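Local coordinates for ABC transporter substrate binding protein (Ribose) (PDB 4WUT) that probably binds sugars in the periplasm for uptake by an ABC transporter, and holds beta-D-fucopyranose in the cleft between its two lobes in this crystal, at residues 100-103 against 104-107; 119-122 against 123-127; 140-143 against 144-148; 248-251 against 252-255. All coordinates share one frame; numbering follows the deposited sequence.

Interaction 1: 100-103 against 104-107; sequences VKKA and WEAR
Lys101 and Glu105, one helical turn apart, form an i to i+4 salt bridge: Lys101 NZ lies 2.7 Å from Glu105 OE2, on the syn side of the carboxylate and 32° out of its plane. The two side chains cross at a slant. Lys101 sends CG away from its own backbone N (chi1 -178°) and bends only at its last torsion, which turns NZ toward OE2. A water bridges Lys101 NZ and the other oxygen, donating to Glu105 OE1 at 2.8 Å and accepting from Lys101 NZ at 3.2 Å, so both carboxylate oxygens are engaged. Beneath the pair, Glu105 N bonds to Lys101 O at 2.9 Å, flanked by Trp104 N to Val100 O and Ala106 N to Lys102 O. These are the last turns of helix 97-105, the crossover helix of a beta-alpha-beta unit between strands 85-88 and 110-113. Arg107, with positive phi, ends the helix in a Schellman motif; its N also bonds to Trp104 O at 3.0 Å. Farther out, Ala103 packs on Val79 and Ile86 and Val100 on Leu88, so the helix rests against helix 68-80 and strand 85-88, while the Trp104 ring meets that of Tyr124 with planes at about 55°.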
loop_
_atom_site.group_PDB
_atom_site.type_symbol
_atom_site.label_atom_id
_atom_site.label_comp_id
_atom_site.label_asym_id
_atom_site.label_seq_id
_atom_site.Cartn_x
_atom_site.Cartn_y
_atom_site.Cartn_z
ATOM N N VAL A 100 13.729 7.125 13.193
ATOM C CA VAL A 100 14.591 7.042 12.025
ATOM C C VAL A 100 15.796 7.977 12.159
ATOM O O VAL A 100 16.907 7.591 11.808
ATOM C CB VAL A 100 13.792 7.302 10.734
ATOM C CG1 VAL A 100 14.703 7.422 9.530
ATOM C CG2 VAL A 100 12.768 6.216 10.543
ATOM N N LYS A 101 15.585 9.168 12.712
ATOM C CA LYS A 101 16.707 10.057 13.055
ATOM C C LYS A 101 17.705 9.387 14.019
ATOM O O LYS A 101 18.924 9.493 13.858
ATOM C CB LYS A 101 16.177 11.345 13.674
ATOM C CG LYS A 101 17.266 12.368 14.019
ATOM C CD LYS A 101 16.617 13.688 14.442
ATOM C CE LYS A 101 17.643 14.781 14.672
ATOM N NZ LYS A 101 18.229 14.705 16.033
ATOM N N LYS A 102 17.177 8.712 15.053
ATOM C CA LYS A 102 18.012 7.935 15.960
ATOM C C LYS A 102 18.813 6.839 15.232
ATOM O O LYS A 102 19.971 6.623 15.544
ATOM C CB LYS A 102 17.163 7.326 17.087
ATOM C CG LYS A 102 16.723 8.328 18.135
ATOM C CD LYS A 102 15.868 7.658 19.197
ATOM C CE LYS A 102 15.350 8.653 20.211
ATOM N NZ LYS A 102 14.318 8.032 21.105
ATOM N N ALA A 103 18.198 6.157 14.268
ATOM C CA ALA A 103 18.919 5.168 13.465
ATOM C C ALA A 103 20.072 5.832 12.722
ATOM O O ALA A 103 21.204 5.352 12.725
ATOM C CB ALA A 103 17.980 4.490 12.491
ATOM N N TRP A 104 19.765 6.953 12.089
ATOM C CA TRP A 104 20.790 7.714 11.364
ATOM C C TRP A 104 21.944 8.172 12.270
ATOM O O TRP A 104 23.115 8.056 11.908
ATOM C CB TRP A 104 20.142 8.894 10.649
ATOM C CG TRP A 104 21.089 9.728 9.860
ATOM C CD1 TRP A 104 21.572 9.466 8.610
ATOM C CD2 TRP A 104 21.644 10.981 10.255
ATOM N NE1 TRP A 104 22.406 10.481 8.206
ATOM C CE2 TRP A 104 22.474 11.419 9.202
ATOM C CE3 TRP A 104 21.524 11.771 11.397
ATOM C CZ2 TRP A 104 23.172 12.620 9.259
ATOM C CZ3 TRP A 104 22.231 12.964 11.455
ATOM C CH2 TRP A 104 23.041 13.375 10.393
ATOM N N GLU A 105 21.624 8.653 13.462
ATOM C CA GLU A 105 22.648 9.069 14.411
ATOM C C GLU A 105 23.522 7.897 14.872
ATOM O O GLU A 105 24.712 8.086 15.178
ATOM C CB GLU A 105 21.989 9.796 15.589
ATOM C CG GLU A 105 21.407 11.132 15.155
ATOM C CD GLU A 105 20.516 11.785 16.189
ATOM O OE1 GLU A 105 19.979 11.077 17.063
ATOM O OE2 GLU A 105 20.341 13.018 16.103
ATOM N N ALA A 106 22.928 6.705 14.894
ATOM C CA ALA A 106 23.611 5.457 15.216
ATOM C C ALA A 106 24.372 4.854 14.036
ATOM O O ALA A 106 24.941 3.766 14.161
ATOM C CB ALA A 106 22.611 4.451 15.721
ATOM N N ARG A 107 24.385 5.553 12.907
ATOM C CA ARG A 107 25.054 5.067 11.696
ATOM C C ARG A 107 24.443 3.761 11.180
ATOM O O ARG A 107 25.149 2.869 10.697
ATOM C CB ARG A 107 26.557 4.871 11.935
ATOM C CG ARG A 107 27.299 6.152 12.288
ATOM C CD ARG A 107 28.662 5.855 12.903
ATOM N NE ARG A 107 29.719 5.609 11.915
ATOM C CZ ARG A 107 30.797 4.861 12.150
ATOM N NH1 ARG A 107 30.943 4.266 13.331
ATOM N NH2 ARG A 107 31.733 4.687 11.214
HETATM O O HOH W 1 17.663 12.249 18.081
#

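Interaction 2: 119-122 against 123-127; sequences KDAE and KYYQA
Glu122 and Lys123, adjacent in sequence, run side by side and point the same way from the turn that follows the short 3-10 segment 119-121. Their aliphatic parts touch, with Glu122 CG 4.0 Å from Lys123 CG, but the charged ends stay apart: Glu122 OE2 to Lys123 NZ is 3.9 Å, a long salt bridge that probably adds little more than a loose electrostatic pull. Glu122 holds CG between its backbone N and carbonyl carbon (chi1 55°), which lays the start of its chain against Lys123 N.

Ala121 is the buried centre of the turn. Its carbonyl oxygen accepts from Tyr124 N at 2.9 Å, an i to i+3 bond; the N-H points well at the oxygen (161°), yet the donor stands above the carbonyl plane. The Glu122 N to Lys119 O bond, at 3.0 Å, repeats the same spacing two residues earlier. Two tyrosines close on Ala121: its CB lies 4.1 Å from Tyr124 CD2 and 4.2 Å from Tyr125 CE1. The Tyr125 ring also comes within 3.3 Å of Ala121 O through CD1, and Glu122 O lies over one of its faces, displaced toward the rim.

Outside the turn, Lys289 makes a cation-pi contact with the Tyr125 ring and donates from NZ to Tyr125 O. Tyr124 leans on Val100 and Lys101 of helix 97-105, Tyr125 packs on Val110 and Ile112 of strand 110-113, and the backbone beyond runs into strand 127-130, where Ala127 pairs with Ile112 and touches Thr277 of helix 267-282.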
loop_
_atom_site.group_PDB
_atom_site.type_symbol
_atom_site.label_atom_id
_atom_site.label_comp_id
_atom_site.label_asym_id
_atom_site.label_seq_id
_atom_site.Cartn_x
_atom_site.Cartn_y
_atom_site.Cartn_z
ATOM N N LYS A 119 9.105 15.111 4.592
ATOM C CA LYS A 119 10.283 15.835 4.081
ATOM C C LYS A 119 11.321 16.088 5.176
ATOM O O LYS A 119 12.526 16.031 4.932
ATOM C CB LYS A 119 9.846 17.170 3.486
ATOM C CG LYS A 119 8.931 17.047 2.285
ATOM C CD LYS A 119 9.709 16.810 0.988
ATOM C CE LYS A 119 10.607 17.990 0.637
ATOM N NZ LYS A 119 11.196 17.881 -0.739
ATOM N N ASP A 120 10.843 16.358 6.386
ATOM C CA ASP A 120 11.712 16.578 7.541
ATOM C C ASP A 120 12.787 15.492 7.698
ATOM O O ASP A 120 13.853 15.745 8.254
ATOM C CB ASP A 120 10.870 16.627 8.823
ATOM C CG ASP A 120 9.959 17.853 8.894
ATOM O OD1 ASP A 120 10.249 18.860 8.211
ATOM O OD2 ASP A 120 8.952 17.804 9.639
ATOM N N ALA A 121 12.507 14.289 7.199
ATOM C CA ALA A 121 13.320 13.114 7.482
ATOM C C ALA A 121 14.313 12.800 6.370
ATOM O O ALA A 121 14.961 11.763 6.405
ATOM C CB ALA A 121 12.403 11.880 7.685
ATOM N N GLU A 122 14.382 13.655 5.356
ATOM C CA GLU A 122 15.071 13.293 4.112
ATOM C C GLU A 122 16.533 12.904 4.338
ATOM O O GLU A 122 17.078 12.029 3.654
ATOM C CB GLU A 122 14.991 14.454 3.111
ATOM C CG GLU A 122 15.510 15.786 3.638
ATOM C CD GLU A 122 15.341 16.906 2.626
ATOM O OE1 GLU A 122 14.907 16.611 1.486
ATOM O OE2 GLU A 122 15.622 18.072 2.972
ATOM N N LYS A 123 17.145 13.540 5.322
ATOM C CA LYS A 123 18.571 13.369 5.608
ATOM C C LYS A 123 18.893 12.044 6.291
ATOM O O LYS A 123 20.068 11.691 6.423
ATOM C CB LYS A 123 19.068 14.495 6.513
ATOM C CG LYS A 123 18.799 15.889 5.974
ATOM C CD LYS A 123 19.668 16.937 6.665
ATOM C CE LYS A 123 19.807 18.204 5.817
ATOM N NZ LYS A 123 18.488 18.830 5.503
ATOM N N TYR A 124 17.857 11.338 6.753
ATOM C CA TYR A 124 18.046 10.251 7.690
ATOM C C TYR A 124 17.924 8.855 7.089
ATOM O O TYR A 124 18.160 7.881 7.785
ATOM C CB TYR A 124 17.033 10.382 8.838
ATOM C CG TYR A 124 17.039 11.717 9.528
ATOM C CD1 TYR A 124 18.228 12.338 9.880
ATOM C CD2 TYR A 124 15.844 12.362 9.829
ATOM C CE1 TYR A 124 18.226 13.567 10.516
ATOM C CE2 TYR A 124 15.829 13.583 10.456
ATOM C CZ TYR A 124 17.013 14.173 10.807
ATOM O OH TYR A 124 17.006 15.395 11.431
ATOM N N TYR A 125 17.538 8.753 5.819
ATOM C CA TYR A 125 17.452 7.457 5.144
ATOM C C TYR A 125 18.011 7.589 3.748
ATOM O O TYR A 125 18.134 8.710 3.223
ATOM C CB TYR A 125 16.003 6.948 5.082
ATOM C CG TYR A 125 15.041 7.840 4.306
ATOM C CD1 TYR A 125 14.409 8.905 4.930
ATOM C CD2 TYR A 125 14.746 7.588 2.988
ATOM C CE1 TYR A 125 13.533 9.712 4.254
ATOM C CE2 TYR A 125 13.867 8.394 2.287
ATOM C CZ TYR A 125 13.243 9.445 2.930
ATOM O OH TYR A 125 12.371 10.246 2.223
ATOM N N GLN A 126 18.363 6.458 3.142
ATOM C CA GLN A 126 19.158 6.507 1.925
ATOM C C GLN A 126 18.444 6.097 0.643
ATOM O O GLN A 126 18.954 6.343 -0.435
ATOM C CB GLN A 126 20.461 5.711 2.079
ATOM C CG GLN A 126 21.383 6.249 3.135
ATOM C CD GLN A 126 20.995 5.818 4.529
ATOM O OE1 GLN A 126 20.727 4.648 4.757
ATOM N NE2 GLN A 126 20.940 6.761 5.466
ATOM N N ALA A 127 17.289 5.455 0.754
ATOM C CA ALA A 127 16.487 5.173 -0.423
ATOM C C ALA A 127 15.025 5.014 -0.029
ATOM O O ALA A 127 14.712 4.719 1.110
ATOM C CB ALA A 127 17.007 3.925 -1.154
#

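Interaction 3: 140-143 against 144-148; sequences AAKA and MIQKV
Met144, a selenomethionine here, and Ala140 open a run of i to i+4 backbone bonds along the C-terminal half of helix 133-148. Met144 N to Ala140 O and Ile145 N to Ala141 O are both 2.9 Å, and Gln146 N to Lys142 O is 3.0 Å. The next, Lys147 N to Ala143 O, is weak at 3.4 Å with an N-H...O angle of 137°; Met144 O meanwhile takes two donors, Lys147 N and Val148 N, as the last turn tightens.

Van der Waals contact falls mainly on the carbonyls. Gln146 CG sits 3.1 Å from Lys142 O, placed there by a first torsion of -67° that turns it back along the helix, and it meets Lys142 CG at 4.3 Å. Ile145 rests CG1 on Ala141 O at 3.6 Å.

Apolar packing faces inward. Ala140 and Ala141 abut Phe173 of helix 164-180, and Met144 reaches Phe216 and Val240 on neighbouring strands. Beside the calcium site, Ile145 touches Ser181, a residue of that site, although the ion itself is about 9 Å from the Ile145 side chain. With no salt bridge or side-chain hydrogen bond linking the two segments, backbone bonding and apolar contact carry the join: the small alanines probably allow helix 164-180 to come close, while Lys142 and Gln146 line the outer side.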
loop_
_atom_site.group_PDB
_atom_site.type_symbol
_atom_site.label_atom_id
_atom_site.label_comp_id
_atom_site.label_asym_id
_atom_site.label_seq_id
_atom_site.Cartn_x
_atom_site.Cartn_y
_atom_site.Cartn_z
ATOM N N ALA A 140 -6.469 4.923 -11.191
ATOM C CA ALA A 140 -7.714 4.397 -10.662
ATOM C C ALA A 140 -8.888 5.342 -10.979
ATOM O O ALA A 140 -9.977 4.907 -11.322
ATOM C CB ALA A 140 -7.612 4.170 -9.163
ATOM N N ALA A 141 -8.653 6.644 -10.867
ATOM C CA ALA A 141 -9.691 7.652 -11.135
ATOM C C ALA A 141 -10.077 7.686 -12.609
ATOM O O ALA A 141 -11.255 7.808 -12.941
ATOM C CB ALA A 141 -9.212 9.047 -10.689
ATOM N N LYS A 142 -9.083 7.563 -13.481
ATOM C CA LYS A 142 -9.349 7.504 -14.902
ATOM C C LYS A 142 -10.170 6.264 -15.251
ATOM O O LYS A 142 -11.113 6.343 -16.040
ATOM C CB LYS A 142 -8.053 7.496 -15.689
ATOM C CG LYS A 142 -8.309 7.657 -17.163
ATOM C CD LYS A 142 -7.049 7.666 -17.977
ATOM C CE LYS A 142 -7.404 7.937 -19.418
ATOM N NZ LYS A 142 -6.202 8.091 -20.284
ATOM N N ALA A 143 -9.813 5.123 -14.666
ATOM C CA ALA A 143 -10.577 3.884 -14.850
ATOM C C ALA A 143 -12.016 4.057 -14.387
ATOM O O ALA A 143 -12.953 3.556 -15.011
ATOM C CB ALA A 143 -9.928 2.729 -14.086
HETATM N N MSE A 144 -12.185 4.739 -13.264
HETATM C CA MSE A 144 -13.509 5.004 -12.737
HETATM C C MSE A 144 -14.344 5.825 -13.710
HETATM O O MSE A 144 -15.446 5.432 -14.069
HETATM C CB MSE A 144 -13.393 5.738 -11.390
HETATM C CG MSE A 144 -14.719 6.014 -10.746
HETATM SE SE MSE A 144 -15.589 4.396 -10.057
HETATM C CE MSE A 144 -14.521 4.186 -8.446
ATOM N N ILE A 145 -13.797 6.955 -14.152
ATOM C CA ILE A 145 -14.524 7.830 -15.077
ATOM C C ILE A 145 -14.872 7.135 -16.392
ATOM O O ILE A 145 -15.977 7.306 -16.912
ATOM C CB ILE A 145 -13.737 9.145 -15.287
ATOM C CG1 ILE A 145 -13.853 9.985 -14.013
ATOM C CG2 ILE A 145 -14.261 9.900 -16.478
ATOM C CD1 ILE A 145 -12.876 11.133 -13.957
ATOM N N GLN A 146 -13.962 6.336 -16.924
ATOM C CA GLN A 146 -14.223 5.704 -18.198
ATOM C C GLN A 146 -15.398 4.748 -18.124
ATOM O O GLN A 146 -16.099 4.551 -19.107
ATOM C CB GLN A 146 -12.940 5.055 -18.706
ATOM C CG GLN A 146 -11.897 6.128 -19.055
ATOM C CD GLN A 146 -12.429 7.132 -20.065
ATOM O OE1 GLN A 146 -12.411 8.345 -19.849
ATOM N NE2 GLN A 146 -12.949 6.613 -21.129
ATOM N N LYS A 147 -15.681 4.202 -16.939
ATOM C CA LYS A 147 -16.781 3.278 -16.820
ATOM C C LYS A 147 -18.039 3.967 -16.306
ATOM O O LYS A 147 -19.149 3.650 -16.764
ATOM C CB LYS A 147 -16.393 2.081 -15.938
ATOM C CG LYS A 147 -17.480 1.076 -15.735
ATOM C CD LYS A 147 -17.725 0.216 -16.952
ATOM C CE LYS A 147 -19.020 -0.579 -16.782
ATOM N NZ LYS A 147 -20.203 0.329 -16.560
ATOM N N VAL A 148 -17.874 4.948 -15.429
ATOM C CA VAL A 148 -18.994 5.611 -14.772
ATOM C C VAL A 148 -19.504 6.820 -15.539
ATOM O O VAL A 148 -20.692 7.153 -15.469
ATOM C CB VAL A 148 -18.583 6.066 -13.364
ATOM C CG1 VAL A 148 -19.535 7.129 -12.826
ATOM C CG2 VAL A 148 -18.492 4.851 -12.430
#

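Interaction 4: 248-251 against 252-255; sequences QDLQ and EFVK
Glu252, Phe253, Val254 and Lys255 each donate a backbone N-H to the carbonyl four residues earlier. Glu252 N to Gln248 O, Phe253 N to Asp249 O, Val254 N to Leu250 O and Lys255 N to Gln251 O are all 3.0 Å, with N-H...O angles between 150° and 167°, as expected of a regular alpha-helix.

Among the side chains, Leu250 and Phe253 make the apolar contact. Leu250 CD2 comes to the edge of the Phe253 ring, near its plane, 4.4 Å from Phe253 CD2. Phe253 CD2 also lies 3.4 Å from Asp249 O, because a first torsion of -79° sets the ring beside the backbone N and back over the preceding turn. On the solvent side, Glu252 CG lies 3.3 Å from Gln248 O and Lys255 CG 3.4 Å from Gln251 O.

The polar ends of Asp249 and Gln251 turn to other partners. Asp249 OD1 forms a salt bridge with Arg228 NH2 on helix 220-232, and Gln251 NE2 reaches back to Gly246 O just ahead of the helix. Asn247 OD1 accepts from Leu250 N, tying down an amide in the first turn.

Leu250 packs on Ala223 and Ile224 of helix 220-232, its side chain about 8 Å from the bound fucose. The short helix is the crossover of a right-handed beta-alpha-beta unit between parallel strands 240-244 and 261-265, as in the Rossmann-like lobes of periplasmic sugar-binding proteins.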
loop_
_atom_site.group_PDB
_atom_site.type_symbol
_atom_site.label_atom_id
_atom_site.label_comp_id
_atom_site.label_asym_id
_atom_site.label_seq_id
_atom_site.Cartn_x
_atom_site.Cartn_y
_atom_site.Cartn_z
ATOM N N GLN A 248 -5.482 -13.216 -3.639
ATOM C CA GLN A 248 -6.452 -14.156 -4.217
ATOM C C GLN A 248 -7.890 -13.610 -4.191
ATOM O O GLN A 248 -8.629 -13.743 -5.168
ATOM C CB GLN A 248 -6.374 -15.505 -3.503
ATOM C CG GLN A 248 -5.032 -16.214 -3.653
ATOM C CD GLN A 248 -4.631 -16.428 -5.100
ATOM O OE1 GLN A 248 -5.406 -16.956 -5.910
ATOM N NE2 GLN A 248 -3.408 -16.024 -5.436
ATOM N N ASP A 249 -8.302 -12.982 -3.095
ATOM C CA ASP A 249 -9.671 -12.464 -3.017
ATOM C C ASP A 249 -9.917 -11.412 -4.101
ATOM O O ASP A 249 -10.970 -11.363 -4.715
ATOM C CB ASP A 249 -9.956 -11.803 -1.667
ATOM C CG ASP A 249 -9.783 -12.739 -0.497
ATOM O OD1 ASP A 249 -10.755 -13.418 -0.144
ATOM O OD2 ASP A 249 -8.685 -12.772 0.095
ATOM N N LEU A 250 -8.966 -10.510 -4.273
ATOM C CA LEU A 250 -9.116 -9.438 -5.244
ATOM C C LEU A 250 -9.067 -9.971 -6.681
ATOM O O LEU A 250 -9.837 -9.527 -7.539
ATOM C CB LEU A 250 -8.072 -8.348 -4.989
ATOM C CG LEU A 250 -8.282 -7.648 -3.637
ATOM C CD1 LEU A 250 -7.084 -6.797 -3.247
ATOM C CD2 LEU A 250 -9.532 -6.810 -3.712
ATOM N N GLN A 251 -8.211 -10.950 -6.931
ATOM C CA GLN A 251 -8.188 -11.598 -8.239
ATOM C C GLN A 251 -9.562 -12.191 -8.540
ATOM O O GLN A 251 -10.080 -12.057 -9.653
ATOM C CB GLN A 251 -7.133 -12.696 -8.286
ATOM C CG GLN A 251 -5.731 -12.181 -8.353
ATOM C CD GLN A 251 -4.699 -13.289 -8.216
ATOM O OE1 GLN A 251 -4.711 -14.270 -8.975
ATOM N NE2 GLN A 251 -3.805 -13.149 -7.225
ATOM N N GLU A 252 -10.153 -12.836 -7.538
ATOM C CA GLU A 252 -11.464 -13.466 -7.733
ATOM C C GLU A 252 -12.577 -12.452 -7.991
ATOM O O GLU A 252 -13.467 -12.715 -8.833
ATOM C CB GLU A 252 -11.823 -14.374 -6.557
ATOM C CG GLU A 252 -10.993 -15.646 -6.528
ATOM C CD GLU A 252 -10.992 -16.363 -7.880
ATOM O OE1 GLU A 252 -12.001 -17.033 -8.208
ATOM O OE2 GLU A 252 -9.987 -16.235 -8.629
ATOM N N PHE A 253 -12.497 -11.300 -7.313
ATOM C CA PHE A 253 -13.465 -10.222 -7.498
ATOM C C PHE A 253 -13.383 -9.577 -8.892
ATOM O O PHE A 253 -14.406 -9.142 -9.419
ATOM C CB PHE A 253 -13.294 -9.142 -6.444
ATOM C CG PHE A 253 -13.892 -9.480 -5.110
ATOM C CD1 PHE A 253 -15.067 -10.189 -5.008
ATOM C CD2 PHE A 253 -13.280 -9.054 -3.951
ATOM C CE1 PHE A 253 -15.617 -10.477 -3.770
ATOM C CE2 PHE A 253 -13.833 -9.347 -2.714
ATOM C CZ PHE A 253 -14.998 -10.053 -2.630
ATOM N N VAL A 254 -12.182 -9.474 -9.463
ATOM C CA VAL A 254 -12.048 -9.027 -10.840
ATOM C C VAL A 254 -12.665 -10.083 -11.778
ATOM O O VAL A 254 -13.491 -9.779 -12.644
ATOM C CB VAL A 254 -10.579 -8.786 -11.239
ATOM C CG1 VAL A 254 -10.459 -8.560 -12.730
ATOM C CG2 VAL A 254 -10.045 -7.598 -10.477
ATOM N N LYS A 255 -12.284 -11.332 -11.580
ATOM C CA LYS A 255 -12.770 -12.400 -12.444
ATOM C C LYS A 255 -14.288 -12.561 -12.400
ATOM O O LYS A 255 -14.905 -12.898 -13.418
ATOM C CB LYS A 255 -12.105 -13.713 -12.052
ATOM C CG LYS A 255 -10.646 -13.814 -12.470
ATOM C CD LYS A 255 -10.064 -15.164 -12.065
ATOM C CE LYS A 255 -8.569 -15.252 -12.328
ATOM N NZ LYS A 255 -8.239 -15.042 -13.769
#

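How the interactions relate
Along the chain the four contacts follow in series, and they divide between the two ends of the elongated molecule. Interactions 1 and 2 have centres 11 Å apart and touch: Trp104 NE1 lies 3.2 Å from Lys123 O. Strand 110-113 links them in sequence. Interactions 3 and 4 are 19 Å apart between centres, with no direct touch; helix 133-148 packs on strand 240-244, which leads into helix 248-255. The centre of interaction 1 lies about 43 Å from that of interaction 3 and about 41 Å from that of interaction 4. The pairs thus belong to the two lobes, between which the sugar is held.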